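Side-chain contacts in nitroalkane oxidase (PDB 3MKH), which catalyses the FAD-dependent oxidation of nitroalkanes to aldehydes or ketones, consuming oxygen and releasing nitrite and hydrogen peroxide: residues A335-N340 and R349-A354; E77-V82 and L330-A335; G62-A67 and L101-I106; V206-V211 and K264-A269. All blocks are in the same frame, centred on the assembly; numbering follows the deposited sequence.

In the fold
All four contacts are buried and mostly apolar where they meet, yet they join different parts of the acyl-CoA dehydrogenase fold. Interactions 1 and 2 share helix 311-340 and Ala335, touch each other, and lie beside a second subunit of the tetramer; the first pairs two C-terminal helices through alanines, a leucine and a methionine, while the second reaches across to an N-terminal helix and adds a water to the hydrocarbon packing. Interactions 3 and 4 also touch, Thr104 against Ala269 and Pro105 against Val265, but there no other subunit takes part. Interaction 3 sets a loop against helix 90-109, with an amide beside a leucine, whereas interaction 4 joins strand to helix through aliphatic side chains.

Interaction 1 (A335-N340 and R349-A354); sequences AHAMEN and RELALA
Helix segments 335-340 and 349-354 run nearly antiparallel, their axes at 156° and 8.6 Å apart at closest approach, with the CA atoms of Ala337 and Leu351, and of Met338 and Arg349, nearest each other. Ala337 points its methyl toward the partner helix, and CB meets one branch of Leu351, CD1, at 3.8 Å. Next to this pair Met338 reaches across with a folded chain. Its CG stands beside the backbone N (chi1 -82°), and a second bend at chi2 (-65°) brings the sulfur against the turn 349-352 of the opposite helix, where SD lies 4.0 Å from Ala352 CB. CG also packs on this methyl, so the bent part of the chain lies along Ala352. SD also passes the backbone of Arg349, 4.0 Å from its N, in van der Waals contact. The two helices, 311-340 and 345-374, follow one another in the chain and form an antiparallel hairpin in the C-terminal helical domain of the acyl-CoA dehydrogenase fold. Val275 of helix 262-298 packs on both Met338 and Ala352, bringing in a third helix. The CB of Arg349 points away from 335-340, and its guanidinium makes a salt bridge with Asp271 and a hydrogen bond to His409. Within 335-340, Asn340 ND2 sits above one face of the His336 ring, toward its rim, and donates to His336 O at 3.0 Å, in the carbonyl plane and on a lone pair.

Interaction 2 (E77-V82 and L330-A335); sequences ESAILV and LTWKAA
Ala79 and Ile80 are the residues of helix segment 77-82 that meet Thr331 and Trp332 of segment 330-335. Ala79 comes first, pointing its methyl between the two: CB lies 4.2 Å from Thr331 CG2 and 4.3 Å from Trp332 CD1, on the pyrrole part of the indole. The threonine offers this methyl because CG2 is anti to the backbone N while OG1 stands beside that N (chi1 -67°), from where the hydroxyl bonds to Ala327 O in its own helix. The carbonyl of Ala79 is drawn in as well. A water bridges the helices, accepting from Trp332 NE1 at 2.9 Å in the plane of the ring and donating weakly to Ala79 O, so the buried indole N-H has a partner. The two segments run at 146° to each other, roughly antiparallel, and join the N-terminal helical domain of the acyl-CoA dehydrogenase fold to the C-terminal one. Ile80 follows with its longer branch: CG1 reaches the benzene part of the indole, 3.9 Å from Trp332 CZ2, and the two side chains cross obliquely. The approach to the ring is slanted for Ile80 and Ala79 alike. Tyr15 of helix 9-33 also packs on Ile80, and the second subunit adds its Tyr426 on Ile80 and its Ile3 on Trp332.

Interaction 3 (G62-A67 and L101-I106); sequences GQISPA and LGLTPI
Leu103 is the residue of helix segment 101-106 that meets Gln63 and Ile64 of segment 62-67, and it answers for nearly all the surface that the helix buries here. Two positions earlier, the CB of Leu101 points away from the loop; its side chain touches the bound FAD and Asp399, the inferred proton acceptor. By Leu103 the helix has turned to face 62-67. Its CG stands beside the backbone N (chi1 -61°), which carries the branched end out to the loop, and a single methyl, CD1, does the touching. Ile64 meets it with CG1, 3.9 Å from Leu103 CD1, the two side chains crossing at a slant. Gln63 passes the same methyl with its amide oxygen, OE1 lying 3.9 Å from Leu103 CD1, in van der Waals contact with its chain at about a right angle to the leucine. The amide nitrogen, NE2, donates to Ile96 O about two turns earlier in helix 90-109, so the same amide is hydrogen-bonded to the helix through one atom and packs on the leucine methyl with the other. Both segments belong to the N-terminal helical domain of the acyl-CoA dehydrogenase fold, where the loop between helices 48-56 and 75-88 packs against helix 90-109. Phe121 packs on both Ile64 and Leu103. Thr104 then bonds through OG1 to Gly100 O within its own helix. At Pro105, which has no N-H to give to the preceding turn, the helix is kinked; its ring packs on Cys186 of strand 184-191 and on Val265 of helix 262-298.

Interaction 4 (V206-V211 and K264-A269); sequences VMIILV and KVAFGA
Ile208 carries this contact from the strand side, set against Val265 and Ala266 of the helix. It is the residue of segment 206-211 that points at 264-269, and it buries more surface than its two partners together. Its long branch starts beside the backbone N (chi1 -57°) and then runs on fully extended, with chi2 at 179°, which pushes CD1 out from the strand onto the helix. There the methyl sits 3.8 Å from Val265 CG1 and also touches Val265 CB, the two side chains crossing at a slant. The valine branch presented to it, CG1, is anti to the backbone N (chi1 167°). Moving along the helix, the same CD1 lies 4.1 Å from Ala266 N and 4.4 Å from Ala266 CB, so the end of the isoleucine rests over the backbone between the two residues as well as against their side chains. The contact is van der Waals packing, small in area, with one methyl as its point. The side chain of Ala266 is also about 4 Å from that of Phe134, an FAD-binding residue, and about 9 Å from FAD. Strand 206-212 belongs to the beta domain of the acyl-CoA dehydrogenase fold, paired antiparallel with strands 184-191 and 255-257, and Cys186 and Cys257 from these two neighbours both touch Ile208. Helix 262-298 opens the C-terminal helical domain, while Pro105 and Ala109 of helix 90-109 pack on Val265, so sheet and helices from three parts of the chain converge around this point.

Interaction 1 (A335-N340 and R349-A354)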
loop_
_atom_site.group_PDB
_atom_site.type_symbol
_atom_site.label_atom_id
_atom_site.label_comp_id
_atom_site.label_asym_id
_atom_site.label_seq_id
_atom_site.Cartn_x
_atom_site.Cartn_y
_atom_site.Cartn_z
ATOM N N ALA A 335 -18.009 12.668 13.715
ATOM C CA ALA A 335 -18.875 13.831 13.899
ATOM C C ALA A 335 -19.858 13.573 15.052
ATOM O O ALA A 335 -20.075 14.423 15.924
ATOM C CB ALA A 335 -19.632 14.123 12.631
ATOM N N HIS A 336 -20.455 12.388 15.050
ATOM C CA HIS A 336 -21.465 12.063 16.053
ATOM C C HIS A 336 -20.834 11.922 17.442
ATOM O O HIS A 336 -21.337 12.477 18.426
ATOM C CB HIS A 336 -22.220 10.795 15.659
ATOM C CG HIS A 336 -23.348 10.462 16.581
ATOM N ND1 HIS A 336 -23.240 9.525 17.586
ATOM C CD2 HIS A 336 -24.601 10.976 16.676
ATOM C CE1 HIS A 336 -24.387 9.457 18.246
ATOM N NE2 HIS A 336 -25.230 10.326 17.711
ATOM N N ALA A 337 -19.729 11.185 17.529
ATOM C CA ALA A 337 -19.077 10.965 18.822
ATOM C C ALA A 337 -18.541 12.255 19.461
ATOM O O ALA A 337 -18.615 12.443 20.694
ATOM C CB ALA A 337 -17.962 9.911 18.688
ATOM N N MET A 338 -18.003 13.151 18.631
ATOM C CA MET A 338 -17.472 14.400 19.161
ATOM C C MET A 338 -18.529 15.141 19.974
ATOM O O MET A 338 -18.217 15.784 20.972
ATOM C CB MET A 338 -16.954 15.309 18.048
ATOM C CG MET A 338 -15.551 14.957 17.579
ATOM S SD MET A 338 -14.332 15.199 18.879
ATOM C CE MET A 338 -14.319 16.979 19.040
ATOM N N GLU A 339 -19.775 15.057 19.535
ATOM C CA GLU A 339 -20.852 15.799 20.194
ATOM C C GLU A 339 -21.724 14.949 21.139
ATOM O O GLU A 339 -22.417 15.495 21.996
ATOM C CB GLU A 339 -21.700 16.553 19.147
ATOM C CG GLU A 339 -20.882 17.664 18.456
ATOM C CD GLU A 339 -21.660 18.472 17.427
ATOM O OE1 GLU A 339 -21.248 19.619 17.146
ATOM O OE2 GLU A 339 -22.675 17.966 16.901
ATOM N N ASN A 340 -21.672 13.626 20.996
ATOM C CA ASN A 340 -22.603 12.756 21.725
ATOM C C ASN A 340 -21.979 11.589 22.474
ATOM O O ASN A 340 -22.688 10.842 23.157
ATOM C CB ASN A 340 -23.665 12.215 20.769
ATOM C CG ASN A 340 -24.428 13.318 20.092
ATOM O OD1 ASN A 340 -25.256 13.980 20.721
ATOM N ND2 ASN A 340 -24.123 13.561 18.811
ATOM N N ARG A 349 -12.032 12.516 20.791
ATOM C CA ARG A 349 -10.957 13.187 20.096
ATOM C C ARG A 349 -10.199 12.233 19.183
ATOM O O ARG A 349 -9.831 12.588 18.061
ATOM C CB ARG A 349 -10.027 13.724 21.174
ATOM C CG ARG A 349 -8.792 14.324 20.690
ATOM C CD ARG A 349 -8.353 15.371 21.669
ATOM N NE ARG A 349 -7.392 16.183 20.970
ATOM C CZ ARG A 349 -6.091 16.018 21.080
ATOM N NH1 ARG A 349 -5.610 15.094 21.906
ATOM N NH2 ARG A 349 -5.281 16.796 20.381
ATOM N N GLU A 350 -9.950 11.020 19.670
ATOM C CA GLU A 350 -9.249 10.024 18.862
ATOM C C GLU A 350 -9.944 9.746 17.527
ATOM O O GLU A 350 -9.280 9.533 16.507
ATOM C CB GLU A 350 -9.067 8.695 19.625
ATOM C CG GLU A 350 -8.049 7.776 18.932
ATOM C CD GLU A 350 -8.100 6.319 19.402
ATOM O OE1 GLU A 350 -9.208 5.807 19.663
ATOM O OE2 GLU A 350 -7.022 5.680 19.490
ATOM N N LEU A 351 -11.278 9.728 17.535
ATOM C CA LEU A 351 -12.027 9.473 16.306
ATOM C C LEU A 351 -11.940 10.645 15.328
ATOM O O LEU A 351 -11.874 10.433 14.122
ATOM C CB LEU A 351 -13.493 9.152 16.610
ATOM C CG LEU A 351 -13.742 7.849 17.388
ATOM C CD1 LEU A 351 -15.245 7.557 17.470
ATOM C CD2 LEU A 351 -12.996 6.675 16.770
ATOM N N ALA A 352 -11.958 11.873 15.843
ATOM C CA ALA A 352 -11.796 13.041 14.979
ATOM C C ALA A 352 -10.448 12.974 14.266
ATOM O O ALA A 352 -10.387 13.112 13.060
ATOM C CB ALA A 352 -11.908 14.337 15.779
ATOM N N LEU A 353 -9.378 12.780 15.030
ATOM C CA LEU A 353 -8.039 12.582 14.467
ATOM C C LEU A 353 -7.998 11.451 13.438
ATOM O O LEU A 353 -7.382 11.583 12.365
ATOM C CB LEU A 353 -7.038 12.286 15.580
ATOM C CG LEU A 353 -6.877 13.395 16.621
ATOM C CD1 LEU A 353 -6.220 12.853 17.897
ATOM C CD2 LEU A 353 -6.069 14.527 16.032
ATOM N N ALA A 354 -8.652 10.339 13.755
ATOM C CA ALA A 354 -8.703 9.208 12.821
ATOM C C ALA A 354 -9.355 9.577 11.487
ATOM O O ALA A 354 -8.851 9.201 10.409
ATOM C CB ALA A 354 -9.430 8.013 13.456
#

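Interaction 2 (E77-V82 and L330-A335)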
loop_
_atom_site.group_PDB
_atom_site.type_symbol
_atom_site.label_atom_id
_atom_site.label_comp_id
_atom_site.label_asym_id
_atom_site.label_seq_id
_atom_site.Cartn_x
_atom_site.Cartn_y
_atom_site.Cartn_z
ATOM N N GLU A 77 -24.051 17.796 10.332
ATOM C CA GLU A 77 -24.604 18.666 9.294
ATOM C C GLU A 77 -23.513 19.490 8.620
ATOM O O GLU A 77 -23.567 19.751 7.414
ATOM C CB GLU A 77 -25.699 19.580 9.877
ATOM C CG GLU A 77 -27.062 18.915 9.925
ATOM C CD GLU A 77 -27.977 19.455 11.025
ATOM O OE1 GLU A 77 -27.524 20.252 11.888
ATOM O OE2 GLU A 77 -29.163 19.058 11.026
ATOM N N SER A 78 -22.531 19.910 9.403
ATOM C CA SER A 78 -21.363 20.568 8.848
ATOM C C SER A 78 -20.615 19.646 7.889
ATOM O O SER A 78 -20.158 20.081 6.839
ATOM C CB SER A 78 -20.435 21.025 9.972
ATOM O OG SER A 78 -21.015 22.134 10.624
ATOM N N ALA A 79 -20.496 18.374 8.252
ATOM C CA ALA A 79 -19.789 17.415 7.407
ATOM C C ALA A 79 -20.528 17.228 6.089
ATOM O O ALA A 79 -19.909 17.057 5.037
ATOM C CB ALA A 79 -19.620 16.081 8.122
ATOM N N ILE A 80 -21.857 17.271 6.149
ATOM C CA ILE A 80 -22.670 17.153 4.945
ATOM C C ILE A 80 -22.429 18.348 4.027
ATOM O O ILE A 80 -22.171 18.191 2.834
ATOM C CB ILE A 80 -24.172 16.994 5.289
ATOM C CG1 ILE A 80 -24.409 15.604 5.897
ATOM C CG2 ILE A 80 -25.030 17.238 4.047
ATOM C CD1 ILE A 80 -25.760 15.425 6.616
ATOM N N LEU A 81 -22.472 19.545 4.590
ATOM C CA LEU A 81 -22.232 20.744 3.799
ATOM C C LEU A 81 -20.833 20.720 3.175
ATOM O O LEU A 81 -20.657 20.980 1.976
ATOM C CB LEU A 81 -22.399 21.993 4.671
ATOM C CG LEU A 81 -21.932 23.312 4.043
ATOM C CD1 LEU A 81 -22.811 23.678 2.863
ATOM C CD2 LEU A 81 -21.954 24.433 5.078
ATOM N N VAL A 82 -19.834 20.428 3.998
ATOM C CA VAL A 82 -18.444 20.451 3.539
ATOM C C VAL A 82 -18.168 19.429 2.421
ATOM O O VAL A 82 -17.463 19.735 1.450
ATOM C CB VAL A 82 -17.459 20.250 4.715
ATOM C CG1 VAL A 82 -16.057 20.038 4.205
ATOM C CG2 VAL A 82 -17.502 21.462 5.646
ATOM N N LEU A 330 -16.717 6.712 8.565
ATOM C CA LEU A 330 -15.799 7.108 9.627
ATOM C C LEU A 330 -15.973 8.584 9.993
ATOM O O LEU A 330 -16.028 8.935 11.173
ATOM C CB LEU A 330 -14.333 6.826 9.234
ATOM C CG LEU A 330 -13.323 7.288 10.299
ATOM C CD1 LEU A 330 -13.635 6.643 11.628
ATOM C CD2 LEU A 330 -11.884 6.983 9.896
ATOM N N THR A 331 -16.057 9.449 8.980
ATOM C CA THR A 331 -16.249 10.872 9.242
ATOM C C THR A 331 -17.536 11.118 10.051
ATOM O O THR A 331 -17.545 11.912 10.989
ATOM C CB THR A 331 -16.274 11.703 7.942
ATOM O OG1 THR A 331 -14.976 11.670 7.340
ATOM C CG2 THR A 331 -16.635 13.150 8.237
ATOM N N TRP A 332 -18.626 10.456 9.671
ATOM C CA TRP A 332 -19.904 10.664 10.379
ATOM C C TRP A 332 -19.869 10.102 11.807
ATOM O O TRP A 332 -20.436 10.686 12.736
ATOM C CB TRP A 332 -21.064 10.070 9.584
ATOM C CG TRP A 332 -21.425 10.889 8.360
ATOM C CD1 TRP A 332 -20.704 11.919 7.813
ATOM C CD2 TRP A 332 -22.599 10.753 7.552
ATOM N NE1 TRP A 332 -21.358 12.427 6.709
ATOM C CE2 TRP A 332 -22.522 11.730 6.529
ATOM C CE3 TRP A 332 -23.712 9.904 7.594
ATOM C CZ2 TRP A 332 -23.513 11.874 5.555
ATOM C CZ3 TRP A 332 -24.693 10.045 6.621
ATOM C CH2 TRP A 332 -24.587 11.027 5.620
ATOM N N LYS A 333 -19.205 8.967 11.987
ATOM C CA LYS A 333 -19.023 8.429 13.340
ATOM C C LYS A 333 -18.281 9.438 14.228
ATOM O O LYS A 333 -18.697 9.718 15.361
ATOM C CB LYS A 333 -18.301 7.070 13.303
ATOM C CG LYS A 333 -17.816 6.582 14.663
ATOM C CD LYS A 333 -18.963 6.325 15.636
ATOM C CE LYS A 333 -18.406 6.001 17.055
ATOM N NZ LYS A 333 -19.443 5.678 18.079
ATOM N N ALA A 334 -17.181 9.984 13.716
ATOM C CA ALA A 334 -16.410 10.977 14.454
ATOM C C ALA A 334 -17.246 12.227 14.715
ATOM O O ALA A 334 -17.184 12.799 15.798
ATOM C CB ALA A 334 -15.122 11.352 13.690
ATOM N N ALA A 335 -18.009 12.668 13.715
ATOM C CA ALA A 335 -18.875 13.831 13.899
ATOM C C ALA A 335 -19.858 13.573 15.052
ATOM O O ALA A 335 -20.075 14.423 15.924
ATOM C CB ALA A 335 -19.632 14.123 12.631
HETATM O O HOH W 1 -20.101 14.213 4.751
#

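Interaction 3 (G62-A67 and L101-I106)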
loop_
_atom_site.group_PDB
_atom_site.type_symbol
_atom_site.label_atom_id
_atom_site.label_comp_id
_atom_site.label_asym_id
_atom_site.label_seq_id
_atom_site.Cartn_x
_atom_site.Cartn_y
_atom_site.Cartn_z
ATOM N N GLY A 62 -24.190 30.454 10.654
ATOM C CA GLY A 62 -24.121 29.019 10.849
ATOM C C GLY A 62 -22.795 28.509 11.386
ATOM O O GLY A 62 -22.695 27.359 11.807
ATOM N N GLN A 63 -21.780 29.367 11.392
ATOM C CA GLN A 63 -20.480 28.998 11.937
ATOM C C GLN A 63 -20.348 29.424 13.394
ATOM O O GLN A 63 -19.341 29.155 14.026
ATOM C CB GLN A 63 -19.358 29.648 11.111
ATOM C CG GLN A 63 -19.304 29.141 9.691
ATOM C CD GLN A 63 -18.356 29.941 8.820
ATOM O OE1 GLN A 63 -17.979 31.070 9.154
ATOM N NE2 GLN A 63 -17.969 29.358 7.694
ATOM N N ILE A 64 -21.358 30.111 13.915
ATOM C CA ILE A 64 -21.284 30.638 15.279
ATOM C C ILE A 64 -22.230 29.843 16.174
ATOM O O ILE A 64 -23.357 29.527 15.796
ATOM C CB ILE A 64 -21.587 32.157 15.319
ATOM C CG1 ILE A 64 -20.455 32.913 14.613
ATOM C CG2 ILE A 64 -21.727 32.671 16.757
ATOM C CD1 ILE A 64 -20.748 34.390 14.382
ATOM N N SER A 65 -21.763 29.491 17.358
ATOM C CA SER A 65 -22.562 28.625 18.209
ATOM C C SER A 65 -23.824 29.330 18.736
ATOM O O SER A 65 -23.825 30.539 18.944
ATOM C CB SER A 65 -21.693 28.109 19.350
ATOM O OG SER A 65 -22.041 28.757 20.541
ATOM N N PRO A 66 -24.912 28.572 18.943
ATOM C CA PRO A 66 -26.137 29.157 19.513
ATOM C C PRO A 66 -25.875 29.908 20.808
ATOM O O PRO A 66 -26.570 30.881 21.100
ATOM C CB PRO A 66 -27.008 27.934 19.794
ATOM C CG PRO A 66 -26.588 26.945 18.699
ATOM C CD PRO A 66 -25.079 27.149 18.599
ATOM N N ALA A 67 -24.867 29.478 21.564
ATOM C CA ALA A 67 -24.555 30.143 22.817
ATOM C C ALA A 67 -24.150 31.597 22.608
ATOM O O ALA A 67 -24.261 32.407 23.530
ATOM C CB ALA A 67 -23.479 29.366 23.595
ATOM N N LEU A 101 -13.242 28.384 10.944
ATOM C CA LEU A 101 -12.147 27.963 11.812
ATOM C C LEU A 101 -11.670 29.125 12.692
ATOM O O LEU A 101 -11.382 28.948 13.884
ATOM C CB LEU A 101 -10.984 27.388 10.983
ATOM C CG LEU A 101 -9.749 26.969 11.798
ATOM C CD1 LEU A 101 -10.059 25.868 12.800
ATOM C CD2 LEU A 101 -8.603 26.555 10.876
ATOM N N GLY A 102 -11.598 30.315 12.104
ATOM C CA GLY A 102 -11.199 31.499 12.845
ATOM C C GLY A 102 -12.166 31.846 13.971
ATOM O O GLY A 102 -11.760 32.364 15.009
ATOM N N LEU A 103 -13.448 31.565 13.769
ATOM C CA LEU A 103 -14.459 31.816 14.812
ATOM C C LEU A 103 -14.515 30.743 15.900
ATOM O O LEU A 103 -15.064 30.980 16.985
ATOM C CB LEU A 103 -15.847 31.979 14.184
ATOM C CG LEU A 103 -15.969 33.151 13.213
ATOM C CD1 LEU A 103 -17.279 33.085 12.404
ATOM C CD2 LEU A 103 -15.825 34.470 13.961
ATOM N N THR A 104 -13.944 29.575 15.616
ATOM C CA THR A 104 -14.039 28.431 16.522
ATOM C C THR A 104 -13.468 28.679 17.933
ATOM O O THR A 104 -14.116 28.344 18.920
ATOM C CB THR A 104 -13.440 27.153 15.880
ATOM O OG1 THR A 104 -14.169 26.847 14.685
ATOM C CG2 THR A 104 -13.516 25.955 16.856
ATOM N N PRO A 105 -12.273 29.285 18.042
ATOM C CA PRO A 105 -11.766 29.552 19.397
ATOM C C PRO A 105 -12.694 30.442 20.205
ATOM O O PRO A 105 -12.793 30.283 21.416
ATOM C CB PRO A 105 -10.433 30.268 19.138
ATOM C CG PRO A 105 -10.004 29.724 17.799
ATOM C CD PRO A 105 -11.289 29.661 17.010
ATOM N N ILE A 106 -13.378 31.357 19.530
ATOM C CA ILE A 106 -14.350 32.225 20.173
ATOM C C ILE A 106 -15.615 31.455 20.602
ATOM O O ILE A 106 -16.126 31.680 21.699
ATOM C CB ILE A 106 -14.679 33.441 19.296
ATOM C CG1 ILE A 106 -13.397 34.254 19.072
ATOM C CG2 ILE A 106 -15.708 34.329 19.976
ATOM C CD1 ILE A 106 -13.527 35.339 18.052
#

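Interaction 4 (V206-V211 and K264-A269)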
loop_
_atom_site.group_PDB
_atom_site.type_symbol
_atom_site.label_atom_id
_atom_site.label_comp_id
_atom_site.label_asym_id
_atom_site.label_seq_id
_atom_site.Cartn_x
_atom_site.Cartn_y
_atom_site.Cartn_z
ATOM N N VAL A 206 1.322 29.743 26.473
ATOM C CA VAL A 206 0.551 29.924 25.236
ATOM C C VAL A 206 -0.779 30.633 25.450
ATOM O O VAL A 206 -1.541 30.293 26.373
ATOM C CB VAL A 206 0.351 28.593 24.498
ATOM C CG1 VAL A 206 -0.463 28.816 23.209
ATOM C CG2 VAL A 206 1.700 28.004 24.166
ATOM N N MET A 207 -1.028 31.637 24.615
ATOM C CA MET A 207 -2.225 32.462 24.675
ATOM C C MET A 207 -2.916 32.514 23.323
ATOM O O MET A 207 -2.315 32.202 22.303
ATOM C CB MET A 207 -1.869 33.909 25.027
ATOM C CG MET A 207 -0.989 34.128 26.236
ATOM S SD MET A 207 -0.523 35.869 26.378
ATOM C CE MET A 207 -2.098 36.634 26.712
ATOM N N ILE A 208 -4.171 32.945 23.319
ATOM C CA ILE A 208 -4.807 33.403 22.089
ATOM C C ILE A 208 -5.283 34.838 22.306
ATOM O O ILE A 208 -5.990 35.139 23.282
ATOM C CB ILE A 208 -5.993 32.514 21.673
ATOM C CG1 ILE A 208 -5.535 31.059 21.508
ATOM C CG2 ILE A 208 -6.640 33.047 20.375
ATOM C CD1 ILE A 208 -6.654 30.105 21.116
ATOM N N ILE A 209 -4.868 35.736 21.419
ATOM C CA ILE A 209 -5.260 37.144 21.526
ATOM C C ILE A 209 -5.930 37.566 20.239
ATOM O O ILE A 209 -5.408 37.300 19.155
ATOM C CB ILE A 209 -4.034 38.058 21.781
ATOM C CG1 ILE A 209 -3.236 37.535 22.979
ATOM C CG2 ILE A 209 -4.458 39.502 21.994
ATOM C CD1 ILE A 209 -2.107 38.446 23.406
ATOM N N LEU A 210 -7.085 38.213 20.359
ATOM C CA LEU A 210 -7.787 38.746 19.209
ATOM C C LEU A 210 -7.063 39.958 18.643
ATOM O O LEU A 210 -6.500 40.762 19.387
ATOM C CB LEU A 210 -9.238 39.110 19.565
ATOM C CG LEU A 210 -10.087 37.972 20.141
ATOM C CD1 LEU A 210 -11.542 38.419 20.395
ATOM C CD2 LEU A 210 -10.010 36.731 19.230
ATOM N N VAL A 211 -7.073 40.064 17.319
ATOM C CA VAL A 211 -6.596 41.250 16.616
ATOM C C VAL A 211 -7.588 41.588 15.504
ATOM O O VAL A 211 -7.801 40.793 14.580
ATOM C CB VAL A 211 -5.194 41.035 15.991
ATOM C CG1 VAL A 211 -4.776 42.265 15.169
ATOM C CG2 VAL A 211 -4.166 40.739 17.074
ATOM N N LYS A 264 -4.822 24.493 24.610
ATOM C CA LYS A 264 -5.977 23.597 24.710
ATOM C C LYS A 264 -7.150 24.067 23.840
ATOM O O LYS A 264 -7.852 23.261 23.240
ATOM C CB LYS A 264 -6.424 23.454 26.170
ATOM C CG LYS A 264 -7.830 22.881 26.348
ATOM C CD LYS A 264 -8.414 23.211 27.737
ATOM C CE LYS A 264 -9.650 22.358 28.051
ATOM N NZ LYS A 264 -10.354 22.792 29.298
ATOM N N VAL A 265 -7.357 25.374 23.763
ATOM C CA VAL A 265 -8.420 25.902 22.921
ATOM C C VAL A 265 -8.049 25.756 21.437
ATOM O O VAL A 265 -8.888 25.368 20.619
ATOM C CB VAL A 265 -8.778 27.365 23.281
ATOM C CG1 VAL A 265 -9.657 27.997 22.202
ATOM C CG2 VAL A 265 -9.471 27.428 24.643
ATOM N N ALA A 266 -6.797 26.039 21.087
ATOM C CA ALA A 266 -6.384 25.911 19.677
ATOM C C ALA A 266 -6.550 24.468 19.191
ATOM O O ALA A 266 -7.088 24.209 18.109
ATOM C CB ALA A 266 -4.950 26.378 19.485
ATOM N N PHE A 267 -6.089 23.527 20.000
ATOM C CA PHE A 267 -6.183 22.124 19.642
ATOM C C PHE A 267 -7.626 21.659 19.693
ATOM O O PHE A 267 -7.996 20.731 18.997
ATOM C CB PHE A 267 -5.273 21.268 20.531
ATOM C CG PHE A 267 -3.810 21.435 20.216
ATOM C CD1 PHE A 267 -3.374 21.415 18.908
ATOM C CD2 PHE A 267 -2.878 21.610 21.220
ATOM C CE1 PHE A 267 -2.025 21.573 18.591
ATOM C CE2 PHE A 267 -1.536 21.768 20.915
ATOM C CZ PHE A 267 -1.111 21.750 19.595
ATOM N N GLY A 268 -8.439 22.308 20.518
ATOM C CA GLY A 268 -9.861 22.023 20.532
ATOM C C GLY A 268 -10.461 22.416 19.197
ATOM O O GLY A 268 -11.265 21.681 18.615
ATOM N N ALA A 269 -10.081 23.594 18.712
ATOM C CA ALA A 269 -10.533 24.044 17.406
ATOM C C ALA A 269 -10.092 23.029 16.340
ATOM O O ALA A 269 -10.879 22.660 15.464
ATOM C CB ALA A 269 -9.976 25.429 17.102
#